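Local coordinates for Afp2 (Serratia entomophila, PDB 6RBN), which probably forms part of the contractile sheath around the inner tube of the anti-feeding prophage, a phage-tail-like injection system, here in its extended state, at residues C[117-120]-C[121-124]; C[260-263]-C[264-267]; C[181-184]-C[185-188]; C[320-323]-C[324-328]; C[275-278]-C[279-283]. All coordinates share one frame; numbering follows the deposited sequence.

Contact 1 (C[117-120]-C[121-124]); sequences TTVV and GQGY
Val-119 and Tyr-124 meet where the helix runs out. The ring of Tyr-124 comes alongside the valine with its CD2 corner, 4.0 Å from Val-119 CB, and Val-119 O lies in the ring plane at that same edge, 3.5 Å from CD2. With CG anti to the carbonyl carbon (chi1 -81°), the ring is swung back beside the last turn. Gln-122 OE1 also lies at the ring edge, in plane. Next to this pair, Thr-118 and Gln-122 run side by side in the same direction: Thr-118 CG2 touches the amide, 3.8 Å from Gln-122 NE2, while the glutamine CG rests against Thr-118 O. Thr-118 OG1 turns back to Thr-114 O, leaving its methyl to face the glutamine.

In the backbone, Gln-122 N bonds to Thr-118 O at 3.1 Å. Val-119 O is gripped twice, by Tyr-124 N at 3.2 Å and weakly by Gly-123 N. Helix 90-97 packs on Val-119 through Ala-91 and on Tyr-124 through Val-94 and Ala-95. The positive phi of Gly-123 (91°) turns the chain out of the helix, and with the Tyr-124 N bond it marks a Schellman motif, here closing the helix of a beta-alpha-beta unit.

Contact 2 (C[260-263]-C[264-267]); sequences ERDI and QKSL
Lys-265 N to Arg-261 O, 2.9 Å, and Leu-267 N to Ile-263 O, also 2.9 Å, are the firm bonds of this helix turn. Weaker ones join Gln-264 N to Glu-260 O and Ser-266 N to both Asp-262 O and Ile-263 O. Lys-265 NZ forms a salt bridge with Asp-327 of a neighbouring Afp3 chain; within its own subunit Glu-260 OE1 forms a salt bridge with Arg-125.

Between the segments, Asp-262 and Lys-265 lie side by side, but their charged atoms OD1 and NZ stay 5.3 Å apart. The lysine passes the carboxylate with its methylene chain, CD 4.1 Å from Asp-262 OD1, and bends at chi3 and chi4 on the way to its tip. Gln-264 takes the rarer helical conformation with CG between the backbone N and the carbonyl carbon (chi1 73°). That lays its extended chain back over the preceding turn, with CG 3.3 Å from both Glu-260 O and Arg-261 O. On the buried side Ile-263 and Leu-267 point the same way, and Ile-263 CG2 meets Leu-267 CD1 at 3.8 Å. Helix 277-295 packs on this pair through Val-283, Val-287 and Tyr-290.

Chemically the turn is amphipathic: aliphatic branches pack on helix 277-295 and on a neighbouring Afp3 chain, while Asp-262 and Lys-265 may attract only loosely, the lysine's stronger pairing being across a subunit boundary.

Contact 3 (C[181-184]-C[185-188]); sequences ITQT and DRTR
Asp-185 carries CG anti to its own carbonyl carbon (chi1 -67°), which folds the carboxylate back along the helix beside Ile-181. There Asp-185 OD2 lies 3.3 Å from Ile-181 CG2, the methyl branch; the two side chains run side by side and point the same way. Thr-187 does something different: its OG1 sits between the backbone N and the carbonyl carbon (chi1 61°), and from there it donates to Gln-183 O at 2.9 Å, approaching nearly head-on to the carbonyl.

The Arg-186 chain folds back, bringing its guanidinium beside Gln-183. Gln-183 CA lies over one face of the group, and Gln-183 CG is 3.8 Å from Arg-186 NH2. The amide and guanidinium planes stand 73° apart, steeply inclined rather than stacked. The polar end of the arginine is held from outside, by Asn-23 O at NH1.

The backbone bonds continue almost to the end of the helix: Asp-185 N to Ile-181 O at 2.9 Å, a longer Arg-186 N to Thr-182 O at 3.3 Å, and Arg-188 N to Thr-184 O at 2.9 Å. At the Gln-183 carbonyl it is the Thr-187 hydroxyl that supplies the bond.

This is the last stretch of helix 173-187. Asp-185 OD2 reaches Arg-254 of helix 250-267 in a salt bridge, so this helix end is tied to the early part of helix 250-267, while loops bearing Pro-194, Gln-197, Ala-28 and His-77 pack around Ile-181, Thr-184, Asp-185 and Gln-183.

Contact 4 (C[320-323]-C[324-328]); sequences TQEE and INQGK
Glu-323, Ile-324 and Gln-321 carry most of this short turn. Glu-323 contributes chiefly through its carbonyl: its O accepts from Lys-328 N at 3.1 Å, and Lys-328 CB rests 3.3 Å from that oxygen. The Glu-323 side chain, extended beyond CG, reaches back to the start of the turn, where OE1 takes a weak bond from Thr-320 N. The carboxylate stays well short of the lysine amine, with Glu-323 OE2 and Lys-328 NZ 5.5 Å apart.

Ile-324 leans against the opening of the helix. With CG1 anti to the carbonyl carbon (chi1 -57°), that branch comes 3.2 Å from Thr-320 O. The same oxygen accepts from Ile-324 N at 3.0 Å and from Glu-323 N, so two amides hold it. Gln-321 gives its carbonyl to Asn-325 N at 3.2 Å, and its side chain passes obliquely across that of Asn-325.

Gly-327, with positive phi, ends the helix in a Schellman motif, at the close of a type I turn from Ile-324. The piece thus joins helix 321-324 to strand 328-335. Ile-324 packs on Asn-275 ahead of helix 277-295, and Lys-328 begins a strand that pairs in parallel with one from a neighbouring Afp3 chain, extending the sheet across the interface.

Contact 5 (C[275-278]-C[279-283]); sequences NSQP and TWQRV
The side-chain hydrogen bond between Trp-280 and Asn-275 leads the polar contacts. Trp-280 NE1 donates to Asn-275 OD1 at 2.8 Å and 158°, and the oxygen lies in the indole plane, at the ring edge. The bond runs nearly along the asparagine carbonyl direction, although the amide and ring planes are 76° apart. The first torsion of Asn-275 (-164°) swings CG away from the backbone N and places the amide there. Its other end is used too: ND2 donates to Lys-328 O.

Among backbone bonds, Trp-280 N to Ser-276 O measures 3.1 Å, Arg-282 N to Pro-278 O is longer at 3.3 Å, and those from Thr-279 N to Ser-276 O and Gln-281 N to Gln-277 O are weak. Ser-276 occupies the N-cap position of helix 277-295 without a capping bond from its side chain; Pro-278, in the first turn, has no amide hydrogen to leave unpaired there. Ser-276 OG turns weakly to Pro-274 O, to which Thr-279 OG1 also bonds.

Contacts over the ring come next. One face of the indole lies against the backbone that starts the helix, with Ser-276 O 3.2 Å above the plane toward the rim and Gln-277 N over the centre. Gln-277 CA makes an off-centre CH-pi contact, 4.1 Å from the centroid of the Trp-280 six-membered ring. Gln-277 CB touches the ring at Trp-280 CE3, 4.0 Å away.

Outside the segments, Met-329 and Ile-324 pack on Trp-280. The Gln-281 carbonyl accepts from Gln-147 of a neighbouring Afp1 chain, while Arg-282 forms a salt bridge with Glu-273 of its own chain.

How the contacts relate
All five are local contacts, each within one continuous stretch, so none closes a long loop and none nests or crosses. From the N terminus, contact 1 ends helix 112-122 and contact 3 ends helix 173-187, both in the subtilisin-like sheath domain; their centres are about 25 Å apart. Contact 2 follows, late in helix 250-267 of the C-terminal sheath domain, and touches contact 1 where Arg-261 packs on Tyr-124. Contact 5 opens helix 277-295 and packs on contact 2, with Leu-267 CD2 3.8 Å from Val-283 CG1. Contact 4, last in sequence, returns to contact 5: Ile-324 CD1 lies 3.6 Å from Trp-280 CZ2, binding the turn before strand 328-335 to that helix start.

Contact 1 (C[117-120]-C[121-124])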
loop_
_atom_site.group_PDB
_atom_site.type_symbol
_atom_site.label_atom_id
_atom_site.label_comp_id
_atom_site.label_asym_id
_atom_site.label_seq_id
_atom_site.Cartn_x
_atom_site.Cartn_y
_atom_site.Cartn_z
ATOM N N THR C 117 83.228 -31.930 30.034
ATOM C CA THR C 117 83.379 -30.828 29.091
ATOM C C THR C 117 82.877 -31.165 27.692
ATOM O O THR C 117 82.737 -30.254 26.871
ATOM C CB THR C 117 84.843 -30.396 29.029
ATOM O OG1 THR C 117 84.968 -29.246 28.185
ATOM C CG2 THR C 117 85.710 -31.515 28.487
ATOM N N THR C 118 82.612 -32.439 27.401
ATOM C CA THR C 118 81.983 -32.798 26.135
ATOM C C THR C 118 80.510 -32.415 26.132
ATOM O O THR C 118 80.041 -31.725 25.220
ATOM C CB THR C 118 82.150 -34.294 25.874
ATOM O OG1 THR C 118 83.544 -34.609 25.787
ATOM C CG2 THR C 118 81.466 -34.690 24.583
ATOM N N VAL C 119 79.765 -32.839 27.155
ATOM C CA VAL C 119 78.328 -32.589 27.180
ATOM C C VAL C 119 77.991 -31.144 27.520
ATOM O O VAL C 119 76.859 -30.711 27.277
ATOM C CB VAL C 119 77.621 -33.536 28.164
ATOM C CG1 VAL C 119 77.839 -34.976 27.754
ATOM C CG2 VAL C 119 78.106 -33.311 29.575
ATOM N N VAL C 120 78.933 -30.383 28.075
ATOM C CA VAL C 120 78.696 -28.962 28.305
ATOM C C VAL C 120 78.805 -28.182 27.003
ATOM O O VAL C 120 77.962 -27.329 26.706
ATOM C CB VAL C 120 79.661 -28.437 29.383
ATOM C CG1 VAL C 120 79.630 -26.925 29.461
ATOM C CG2 VAL C 120 79.281 -29.008 30.726
ATOM N N GLY C 121 79.825 -28.481 26.192
ATOM C CA GLY C 121 79.951 -27.842 24.894
ATOM C C GLY C 121 78.858 -28.237 23.922
ATOM O O GLY C 121 78.546 -27.486 22.996
ATOM N N GLN C 122 78.264 -29.413 24.117
ATOM C CA GLN C 122 77.077 -29.799 23.371
ATOM C C GLN C 122 75.809 -29.163 23.928
ATOM O O GLN C 122 74.831 -29.019 23.189
ATOM C CB GLN C 122 76.957 -31.321 23.358
ATOM C CG GLN C 122 78.051 -31.988 22.547
ATOM C CD GLN C 122 78.042 -33.496 22.661
ATOM O OE1 GLN C 122 77.274 -34.068 23.426
ATOM N NE2 GLN C 122 78.904 -34.150 21.895
ATOM N N GLY C 123 75.801 -28.787 25.206
ATOM C CA GLY C 123 74.714 -28.001 25.758
ATOM C C GLY C 123 73.578 -28.798 26.366
ATOM O O GLY C 123 72.425 -28.627 25.964
ATOM N N TYR C 124 73.877 -29.668 27.330
ATOM C CA TYR C 124 72.876 -30.564 27.893
ATOM C C TYR C 124 72.355 -30.143 29.262
ATOM O O TYR C 124 71.669 -30.945 29.905
ATOM C CB TYR C 124 73.417 -31.984 27.963
ATOM C CG TYR C 124 73.325 -32.705 26.650
ATOM C CD1 TYR C 124 72.118 -33.240 26.229
ATOM C CD2 TYR C 124 74.433 -32.854 25.833
ATOM C CE1 TYR C 124 72.012 -33.900 25.033
ATOM C CE2 TYR C 124 74.336 -33.519 24.631
ATOM C CZ TYR C 124 73.122 -34.040 24.235
ATOM O OH TYR C 124 73.018 -34.701 23.038
#

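Contact 2 (C[260-263]-C[264-267])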
loop_
_atom_site.group_PDB
_atom_site.type_symbol
_atom_site.label_atom_id
_atom_site.label_comp_id
_atom_site.label_asym_id
_atom_site.label_seq_id
_atom_site.Cartn_x
_atom_site.Cartn_y
_atom_site.Cartn_z
ATOM N N GLU C 260 65.684 -23.210 31.888
ATOM C CA GLU C 260 65.952 -23.578 30.500
ATOM C C GLU C 260 65.420 -24.962 30.167
ATOM O O GLU C 260 65.022 -25.216 29.027
ATOM C CB GLU C 260 67.451 -23.486 30.228
ATOM C CG GLU C 260 67.917 -22.055 30.119
ATOM C CD GLU C 260 69.408 -21.868 30.143
ATOM O OE1 GLU C 260 70.138 -22.840 30.408
ATOM O OE2 GLU C 260 69.854 -20.731 29.919
ATOM N N ARG C 261 65.387 -25.865 31.145
ATOM C CA ARG C 261 64.836 -27.188 30.879
ATOM C C ARG C 261 63.314 -27.178 30.921
ATOM O O ARG C 261 62.667 -27.840 30.106
ATOM C CB ARG C 261 65.393 -28.209 31.870
ATOM C CG ARG C 261 66.853 -28.549 31.649
ATOM C CD ARG C 261 67.374 -29.460 32.744
ATOM N NE ARG C 261 66.766 -30.784 32.694
ATOM C CZ ARG C 261 67.263 -31.804 32.005
ATOM N NH1 ARG C 261 68.386 -31.658 31.317
ATOM N NH2 ARG C 261 66.641 -32.974 32.011
ATOM N N ASP C 262 62.719 -26.429 31.851
ATOM C CA ASP C 262 61.265 -26.439 31.971
ATOM C C ASP C 262 60.578 -25.619 30.891
ATOM O O ASP C 262 59.408 -25.876 30.592
ATOM C CB ASP C 262 60.837 -25.935 33.344
ATOM C CG ASP C 262 61.165 -26.911 34.449
ATOM O OD1 ASP C 262 61.190 -28.128 34.176
ATOM O OD2 ASP C 262 61.392 -26.464 35.591
ATOM N N ILE C 263 61.259 -24.632 30.310
ATOM C CA ILE C 263 60.679 -23.923 29.176
ATOM C C ILE C 263 60.738 -24.784 27.923
ATOM O O ILE C 263 59.763 -24.865 27.166
ATOM C CB ILE C 263 61.356 -22.553 28.988
ATOM C CG1 ILE C 263 60.913 -21.596 30.092
ATOM C CG2 ILE C 263 61.048 -21.944 27.639
ATOM C CD1 ILE C 263 61.576 -20.256 30.033
ATOM N N GLN C 264 61.854 -25.484 27.701
ATOM C CA GLN C 264 61.927 -26.328 26.515
ATOM C C GLN C 264 61.103 -27.599 26.654
ATOM O O GLN C 264 60.770 -28.207 25.640
ATOM C CB GLN C 264 63.371 -26.693 26.171
ATOM C CG GLN C 264 64.028 -27.688 27.088
ATOM C CD GLN C 264 65.424 -28.045 26.634
ATOM O OE1 GLN C 264 65.888 -27.577 25.599
ATOM N NE2 GLN C 264 66.097 -28.891 27.400
ATOM N N LYS C 265 60.756 -28.013 27.874
ATOM C CA LYS C 265 59.776 -29.082 28.016
ATOM C C LYS C 265 58.380 -28.605 27.646
ATOM O O LYS C 265 57.556 -29.400 27.182
ATOM C CB LYS C 265 59.782 -29.634 29.440
ATOM C CG LYS C 265 60.935 -30.575 29.744
ATOM C CD LYS C 265 61.018 -30.926 31.224
ATOM C CE LYS C 265 60.239 -32.188 31.572
ATOM N NZ LYS C 265 58.762 -31.998 31.571
ATOM N N SER C 266 58.100 -27.319 27.837
ATOM C CA SER C 266 56.791 -26.782 27.502
ATOM C C SER C 266 56.691 -26.394 26.037
ATOM O O SER C 266 55.598 -26.433 25.465
ATOM C CB SER C 266 56.479 -25.573 28.380
ATOM O OG SER C 266 55.228 -25.010 28.035
ATOM N N LEU C 267 57.803 -26.018 25.414
ATOM C CA LEU C 267 57.793 -25.600 24.021
ATOM C C LEU C 267 58.071 -26.736 23.049
ATOM O O LEU C 267 58.040 -26.504 21.839
ATOM C CB LEU C 267 58.803 -24.475 23.788
ATOM C CG LEU C 267 58.522 -23.148 24.491
ATOM C CD1 LEU C 267 59.597 -22.136 24.155
ATOM C CD2 LEU C 267 57.153 -22.624 24.127
#

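Contact 3 (C[181-184]-C[185-188])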
loop_
_atom_site.group_PDB
_atom_site.type_symbol
_atom_site.label_atom_id
_atom_site.label_comp_id
_atom_site.label_asym_id
_atom_site.label_seq_id
_atom_site.Cartn_x
_atom_site.Cartn_y
_atom_site.Cartn_z
ATOM N N ILE C 181 71.675 -31.077 47.999
ATOM C CA ILE C 181 70.915 -30.503 46.892
ATOM C C ILE C 181 69.488 -31.040 46.886
ATOM O O ILE C 181 68.536 -30.303 46.596
ATOM C CB ILE C 181 71.659 -30.764 45.566
ATOM C CG1 ILE C 181 72.890 -29.867 45.467
ATOM C CG2 ILE C 181 70.796 -30.550 44.345
ATOM C CD1 ILE C 181 73.783 -30.197 44.305
ATOM N N THR C 182 69.311 -32.310 47.254
ATOM C CA THR C 182 67.987 -32.926 47.270
ATOM C C THR C 182 67.085 -32.290 48.319
ATOM O O THR C 182 65.929 -31.953 48.039
ATOM C CB THR C 182 68.114 -34.420 47.542
ATOM O OG1 THR C 182 68.995 -34.989 46.581
ATOM C CG2 THR C 182 66.767 -35.100 47.426
ATOM N N GLN C 183 67.601 -32.111 49.533
ATOM C CA GLN C 183 66.807 -31.522 50.598
ATOM C C GLN C 183 66.608 -30.027 50.414
ATOM O O GLN C 183 65.660 -29.469 50.974
ATOM C CB GLN C 183 67.461 -31.812 51.943
ATOM C CG GLN C 183 67.393 -33.264 52.347
ATOM C CD GLN C 183 68.114 -33.537 53.641
ATOM O OE1 GLN C 183 68.820 -32.678 54.165
ATOM N NE2 GLN C 183 67.915 -34.727 54.186
ATOM N N THR C 184 67.473 -29.367 49.646
ATOM C CA THR C 184 67.279 -27.951 49.365
ATOM C C THR C 184 66.230 -27.743 48.280
ATOM O O THR C 184 65.375 -26.860 48.405
ATOM C CB THR C 184 68.607 -27.317 48.955
ATOM O OG1 THR C 184 69.571 -27.539 49.988
ATOM C CG2 THR C 184 68.455 -25.822 48.751
ATOM N N ASP C 185 66.264 -28.563 47.224
ATOM C CA ASP C 185 65.350 -28.371 46.102
ATOM C C ASP C 185 63.916 -28.719 46.465
ATOM O O ASP C 185 62.980 -28.188 45.860
ATOM C CB ASP C 185 65.785 -29.209 44.903
ATOM C CG ASP C 185 67.097 -28.748 44.319
ATOM O OD1 ASP C 185 67.476 -27.584 44.547
ATOM O OD2 ASP C 185 67.738 -29.541 43.603
ATOM N N ARG C 186 63.722 -29.603 47.438
ATOM C CA ARG C 186 62.371 -29.962 47.841
ATOM C C ARG C 186 61.741 -28.887 48.713
ATOM O O ARG C 186 60.623 -28.437 48.446
ATOM C CB ARG C 186 62.380 -31.291 48.581
ATOM C CG ARG C 186 61.007 -31.726 49.005
ATOM C CD ARG C 186 61.068 -33.020 49.755
ATOM N NE ARG C 186 61.811 -32.910 51.007
ATOM C CZ ARG C 186 62.961 -33.530 51.254
ATOM N NH1 ARG C 186 63.512 -34.307 50.332
ATOM N NH2 ARG C 186 63.562 -33.372 52.424
ATOM N N THR C 187 62.445 -28.463 49.760
ATOM C CA THR C 187 61.842 -27.565 50.735
ATOM C C THR C 187 61.987 -26.104 50.326
ATOM O O THR C 187 61.013 -25.345 50.365
ATOM C CB THR C 187 62.463 -27.797 52.112
ATOM O OG1 THR C 187 63.865 -27.527 52.054
ATOM C CG2 THR C 187 62.258 -29.236 52.545
ATOM N N ARG C 188 63.187 -25.693 49.924
ATOM C CA ARG C 188 63.450 -24.288 49.645
ATOM C C ARG C 188 63.438 -23.941 48.165
ATOM O O ARG C 188 63.152 -22.792 47.818
ATOM C CB ARG C 188 64.795 -23.872 50.243
ATOM C CG ARG C 188 64.853 -23.976 51.752
ATOM C CD ARG C 188 63.910 -22.988 52.404
ATOM N NE ARG C 188 64.239 -21.604 52.082
ATOM C CZ ARG C 188 65.107 -20.867 52.764
ATOM N NH1 ARG C 188 65.738 -21.381 53.810
ATOM N NH2 ARG C 188 65.345 -19.615 52.401
#

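Contact 4 (C[320-323]-C[324-328])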
loop_
_atom_site.group_PDB
_atom_site.type_symbol
_atom_site.label_atom_id
_atom_site.label_comp_id
_atom_site.label_asym_id
_atom_site.label_seq_id
_atom_site.Cartn_x
_atom_site.Cartn_y
_atom_site.Cartn_z
ATOM N N THR C 320 64.597 -12.427 11.411
ATOM C CA THR C 320 64.303 -11.805 10.131
ATOM C C THR C 320 63.603 -12.796 9.216
ATOM O O THR C 320 63.468 -13.978 9.536
ATOM C CB THR C 320 65.582 -11.294 9.466
ATOM O OG1 THR C 320 66.474 -12.391 9.241
ATOM C CG2 THR C 320 66.260 -10.279 10.350
ATOM N N GLN C 321 63.170 -12.291 8.057
ATOM C CA GLN C 321 62.398 -13.099 7.118
ATOM C C GLN C 321 63.247 -14.206 6.499
ATOM O O GLN C 321 62.736 -15.284 6.175
ATOM C CB GLN C 321 61.797 -12.191 6.042
ATOM C CG GLN C 321 60.943 -12.893 5.006
ATOM C CD GLN C 321 59.800 -13.657 5.624
ATOM O OE1 GLN C 321 59.837 -14.884 5.711
ATOM N NE2 GLN C 321 58.774 -12.944 6.052
ATOM N N GLU C 322 64.555 -13.970 6.364
ATOM C CA GLU C 322 65.472 -15.012 5.919
ATOM C C GLU C 322 65.548 -16.161 6.916
ATOM O O GLU C 322 65.758 -17.312 6.516
ATOM C CB GLU C 322 66.861 -14.402 5.689
ATOM C CG GLU C 322 67.879 -15.344 5.066
ATOM C CD GLU C 322 69.215 -14.683 4.817
ATOM O OE1 GLU C 322 69.367 -13.489 5.155
ATOM O OE2 GLU C 322 70.118 -15.357 4.281
ATOM N N GLU C 323 65.331 -15.879 8.198
ATOM C CA GLU C 323 65.316 -16.881 9.251
ATOM C C GLU C 323 63.947 -17.510 9.466
ATOM O O GLU C 323 63.876 -18.612 10.019
ATOM C CB GLU C 323 65.815 -16.254 10.555
ATOM C CG GLU C 323 67.295 -15.920 10.523
ATOM C CD GLU C 323 67.737 -15.113 11.718
ATOM O OE1 GLU C 323 66.859 -14.641 12.461
ATOM O OE2 GLU C 323 68.959 -14.947 11.918
ATOM N N ILE C 324 62.865 -16.850 9.052
ATOM C CA ILE C 324 61.548 -17.481 9.086
ATOM C C ILE C 324 61.481 -18.599 8.055
ATOM O O ILE C 324 60.949 -19.685 8.316
ATOM C CB ILE C 324 60.440 -16.438 8.848
ATOM C CG1 ILE C 324 60.524 -15.309 9.867
ATOM C CG2 ILE C 324 59.071 -17.079 8.908
ATOM C CD1 ILE C 324 60.419 -15.768 11.261
ATOM N N ASN C 325 62.050 -18.357 6.876
ATOM C CA ASN C 325 62.005 -19.314 5.781
ATOM C C ASN C 325 62.865 -20.543 6.031
ATOM O O ASN C 325 62.664 -21.565 5.366
ATOM C CB ASN C 325 62.441 -18.630 4.487
ATOM C CG ASN C 325 61.498 -17.525 4.073
ATOM O OD1 ASN C 325 60.281 -17.655 4.189
ATOM N ND2 ASN C 325 62.055 -16.426 3.586
ATOM N N GLN C 326 63.809 -20.472 6.967
ATOM C CA GLN C 326 64.598 -21.630 7.357
ATOM C C GLN C 326 63.904 -22.489 8.401
ATOM O O GLN C 326 64.417 -23.559 8.739
ATOM C CB GLN C 326 65.952 -21.172 7.894
ATOM C CG GLN C 326 66.812 -20.486 6.860
ATOM C CD GLN C 326 68.116 -19.986 7.430
ATOM O OE1 GLN C 326 68.366 -20.098 8.628
ATOM N NE2 GLN C 326 68.958 -19.423 6.575
ATOM N N GLY C 327 62.763 -22.048 8.918
ATOM C CA GLY C 327 62.055 -22.768 9.952
ATOM C C GLY C 327 62.388 -22.347 11.361
ATOM O O GLY C 327 61.964 -23.025 12.302
ATOM N N LYS C 328 63.121 -21.256 11.538
ATOM C CA LYS C 328 63.594 -20.841 12.849
ATOM C C LYS C 328 62.597 -19.911 13.521
ATOM O O LYS C 328 61.984 -19.058 12.876
ATOM C CB LYS C 328 64.948 -20.144 12.739
ATOM C CG LYS C 328 66.079 -21.048 12.321
ATOM C CD LYS C 328 67.373 -20.274 12.242
ATOM C CE LYS C 328 68.509 -21.161 11.786
ATOM N NZ LYS C 328 69.780 -20.404 11.669
#

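Contact 5 (C[275-278]-C[279-283])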
loop_
_atom_site.group_PDB
_atom_site.type_symbol
_atom_site.label_atom_id
_atom_site.label_comp_id
_atom_site.label_asym_id
_atom_site.label_seq_id
_atom_site.Cartn_x
_atom_site.Cartn_y
_atom_site.Cartn_z
ATOM N N ASN C 275 54.970 -21.785 11.348
ATOM C CA ASN C 275 55.841 -20.687 11.768
ATOM C C ASN C 275 55.176 -19.375 11.378
ATOM O O ASN C 275 55.518 -18.729 10.386
ATOM C CB ASN C 275 57.217 -20.820 11.132
ATOM C CG ASN C 275 58.261 -19.964 11.813
ATOM O OD1 ASN C 275 57.973 -19.250 12.769
ATOM N ND2 ASN C 275 59.488 -20.037 11.324
ATOM N N SER C 276 54.203 -18.969 12.187
ATOM C CA SER C 276 53.416 -17.786 11.903
ATOM C C SER C 276 53.242 -16.985 13.180
ATOM O O SER C 276 53.520 -17.456 14.283
ATOM C CB SER C 276 52.056 -18.150 11.302
ATOM O OG SER C 276 51.268 -18.862 12.237
ATOM N N GLN C 277 52.774 -15.766 13.008
ATOM C CA GLN C 277 52.526 -14.807 14.076
ATOM C C GLN C 277 51.487 -15.246 15.120
ATOM O O GLN C 277 51.628 -14.836 16.277
ATOM C CB GLN C 277 52.147 -13.468 13.432
ATOM C CG GLN C 277 52.318 -12.222 14.288
ATOM C CD GLN C 277 51.136 -11.921 15.168
ATOM O OE1 GLN C 277 51.279 -11.686 16.359
ATOM N NE2 GLN C 277 49.956 -11.916 14.581
ATOM N N PRO C 278 50.444 -16.040 14.809
ATOM C CA PRO C 278 49.660 -16.617 15.916
ATOM C C PRO C 278 50.414 -17.630 16.754
ATOM O O PRO C 278 50.097 -17.784 17.938
ATOM C CB PRO C 278 48.468 -17.266 15.204
ATOM C CG PRO C 278 48.308 -16.500 14.008
ATOM C CD PRO C 278 49.671 -16.147 13.553
ATOM N N THR C 279 51.388 -18.335 16.183
ATOM C CA THR C 279 52.161 -19.284 16.970
ATOM C C THR C 279 53.151 -18.572 17.880
ATOM O O THR C 279 53.370 -19.008 19.013
ATOM C CB THR C 279 52.877 -20.263 16.038
ATOM O OG1 THR C 279 51.912 -20.878 15.177
ATOM C CG2 THR C 279 53.575 -21.362 16.816
ATOM N N TRP C 280 53.711 -17.450 17.418
ATOM C CA TRP C 280 54.671 -16.690 18.210
ATOM C C TRP C 280 54.005 -16.061 19.420
ATOM O O TRP C 280 54.637 -15.908 20.468
ATOM C CB TRP C 280 55.302 -15.593 17.358
ATOM C CG TRP C 280 55.960 -16.069 16.109
ATOM C CD1 TRP C 280 56.366 -17.337 15.817
ATOM C CD2 TRP C 280 56.197 -15.296 14.935
ATOM N NE1 TRP C 280 56.877 -17.390 14.549
ATOM C CE2 TRP C 280 56.775 -16.149 13.982
ATOM C CE3 TRP C 280 55.987 -13.956 14.603
ATOM C CZ2 TRP C 280 57.151 -15.707 12.725
ATOM C CZ3 TRP C 280 56.357 -13.523 13.354
ATOM C CH2 TRP C 280 56.936 -14.393 12.431
ATOM N N GLN C 281 52.734 -15.680 19.285
ATOM C CA GLN C 281 51.967 -15.203 20.426
ATOM C C GLN C 281 51.666 -16.325 21.400
ATOM O O GLN C 281 51.573 -16.088 22.608
ATOM C CB GLN C 281 50.665 -14.566 19.954
ATOM C CG GLN C 281 50.856 -13.315 19.152
ATOM C CD GLN C 281 51.549 -12.237 19.938
ATOM O OE1 GLN C 281 52.681 -11.868 19.644
ATOM N NE2 GLN C 281 50.881 -11.740 20.966
ATOM N N ARG C 282 51.508 -17.547 20.899
ATOM C CA ARG C 282 51.210 -18.667 21.779
ATOM C C ARG C 282 52.475 -19.191 22.442
ATOM O O ARG C 282 52.406 -19.811 23.508
ATOM C CB ARG C 282 50.481 -19.753 20.986
ATOM C CG ARG C 282 49.849 -20.836 21.829
ATOM C CD ARG C 282 49.005 -21.774 21.004
ATOM N NE ARG C 282 49.795 -22.551 20.065
ATOM C CZ ARG C 282 49.274 -23.363 19.157
ATOM N NH1 ARG C 282 47.962 -23.512 19.072
ATOM N NH2 ARG C 282 50.067 -24.033 18.336
ATOM N N VAL C 283 53.637 -18.920 21.855
ATOM C CA VAL C 283 54.896 -19.274 22.498
ATOM C C VAL C 283 55.209 -18.314 23.637
ATOM O O VAL C 283 55.495 -18.740 24.760
ATOM C CB VAL C 283 56.035 -19.321 21.464
ATOM C CG1 VAL C 283 57.367 -19.432 22.153
ATOM C CG2 VAL C 283 55.854 -20.511 20.559
#